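Local coordinates for protein actinorhodin polyketide putative beta-ketoacyl synthase 2 (Streptomyces coelicolor A3, PDB 1TQY) that probably serves as the chain length factor that partners a ketosynthase in building the polyketide chain of the antibiotic actinorhodin, at residues S214-T217 and R221-L224. Residues are numbered along the deposited sequence; the frame is centred on the assembly and turned at random.
Sequences STAT and RAYL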
loop_
_atom_site.group_PDB
_atom_site.type_symbol
_atom_site.label_atom_id
_atom_site.label_comp_id
_atom_site.label_asym_id
_atom_site.label_seq_id
_atom_site.Cartn_x
_atom_site.Cartn_y
_atom_site.Cartn_z
ATOM N N SER B 214 -1.473 3.311 -25.982
ATOM C CA SER B 214 -1.261 3.577 -27.394
ATOM C C SER B 214 -1.211 2.314 -28.229
ATOM O O SER B 214 -0.591 1.320 -27.840
ATOM C CB SER B 214 0.035 4.358 -27.610
ATOM O OG SER B 214 0.350 4.401 -28.990
ATOM N N THR B 215 -1.870 2.352 -29.383
ATOM C CA THR B 215 -1.857 1.214 -30.284
ATOM C C THR B 215 -0.934 1.515 -31.465
ATOM O O THR B 215 -1.004 0.857 -32.496
ATOM C CB THR B 215 -3.269 0.876 -30.822
ATOM O OG1 THR B 215 -3.807 2.008 -31.516
ATOM C CG2 THR B 215 -4.202 0.478 -29.679
ATOM N N ALA B 216 -0.057 2.501 -31.311
ATOM C CA ALA B 216 0.869 2.855 -32.392
ATOM C C ALA B 216 1.867 1.721 -32.659
ATOM O O ALA B 216 2.017 0.826 -31.835
ATOM C CB ALA B 216 1.629 4.131 -32.027
ATOM N N THR B 217 2.549 1.764 -33.801
ATOM C CA THR B 217 3.545 0.742 -34.115
ATOM C C THR B 217 4.909 1.397 -34.312
ATOM O O THR B 217 5.924 0.714 -34.405
ATOM C CB THR B 217 3.177 -0.069 -35.388
ATOM O OG1 THR B 217 3.005 0.821 -36.499
ATOM C CG2 THR B 217 1.893 -0.873 -35.161
ATOM N N ARG B 221 6.995 7.504 -32.228
ATOM C CA ARG B 221 5.790 8.326 -32.203
ATOM C C ARG B 221 4.573 7.627 -31.620
ATOM O O ARG B 221 3.508 7.600 -32.236
ATOM C CB ARG B 221 5.467 8.801 -33.624
ATOM C CG ARG B 221 6.510 9.707 -34.255
ATOM C CD ARG B 221 5.858 10.998 -34.716
ATOM N NE ARG B 221 5.903 12.020 -33.690
ATOM C CZ ARG B 221 5.127 13.099 -33.657
ATOM N NH1 ARG B 221 4.217 13.310 -34.601
ATOM N NH2 ARG B 221 5.275 13.977 -32.670
ATOM N N ALA B 222 4.721 7.085 -30.421
ATOM C CA ALA B 222 3.618 6.384 -29.780
ATOM C C ALA B 222 3.220 7.027 -28.459
ATOM O O ALA B 222 2.041 7.075 -28.104
ATOM C CB ALA B 222 3.995 4.921 -29.559
ATOM N N TYR B 223 4.211 7.510 -27.727
ATOM C CA TYR B 223 3.951 8.141 -26.448
ATOM C C TYR B 223 4.322 9.600 -26.614
ATOM O O TYR B 223 5.484 9.982 -26.504
ATOM C CB TYR B 223 4.778 7.453 -25.357
ATOM C CG TYR B 223 4.550 7.976 -23.960
ATOM C CD1 TYR B 223 3.342 8.578 -23.593
ATOM C CD2 TYR B 223 5.541 7.843 -22.992
ATOM C CE1 TYR B 223 3.136 9.035 -22.295
ATOM C CE2 TYR B 223 5.343 8.293 -21.698
ATOM C CZ TYR B 223 4.139 8.888 -21.354
ATOM O OH TYR B 223 3.947 9.326 -20.065
ATOM N N LEU B 224 3.304 10.413 -26.879
ATOM C CA LEU B 224 3.501 11.829 -27.141
ATOM C C LEU B 224 2.707 12.760 -26.233
ATOM O O LEU B 224 1.771 13.420 -26.673
ATOM C CB LEU B 224 3.147 12.092 -28.611
ATOM C CG LEU B 224 3.877 11.203 -29.630
ATOM C CD1 LEU B 224 3.307 11.432 -31.029
ATOM C CD2 LEU B 224 5.362 11.513 -29.601
#
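Arg221 meets Ala216 through its backbone: the CB of Ala216 lies 4.0 Å from the carbonyl O of Arg221, while the arginine side chain runs away from 214-217. NH2 hydrogen-bonds to the carbonyl of Gly367 and forms a salt bridge with Asp227, so the charged end is tied both to a later part of its own loop, at Asp227, and to the loop carrying Gly367.

Ala222 carries most of the contact. Its methyl points at the other segment, and the methyl of Ala216 comes against the flank of Ala222, over its CB and CA, with 3.5 Å between the two CB atoms; the same CB of Ala222 is 3.7 Å from OG of Ser214. The carbonyl O of Ala222 accepts a weak hydrogen bond from that hydroxyl, at 3.3 Å from Ser214 OG. With OG swung opposite the backbone N (chi1 170°), the hydroxyl also sits where the N-H of Ala216 can reach it: N of Ala216 to OG of Ser214 is 3.0 Å, nearly straight at 164°. This is an ST turn; the serine oxygen is held mainly by that N-H and reaches across only weakly to the carbonyl of Ala222. Val234 packs on the methyl of Ala222 as well.

Beyond Ala222 the chain leaves the contact. Tyr223 sends its ring away, among Lys335 and Arg340, and its OH hydrogen-bonds to the carbonyl of Gly306. Leu224 folds back so that its CD1 lies over one face of the Arg221 guanidinium, off-centre, 3.5 Å from its plane.

Both segments belong to the long loop that leaves helix 201-208 and leads into strand 238-246 of this thiolase-like fold; the contact closes a short turn within it, and a backbone hydrogen bond between Ser214 and Tyr233 fastens the turn to the part of the loop approaching that strand.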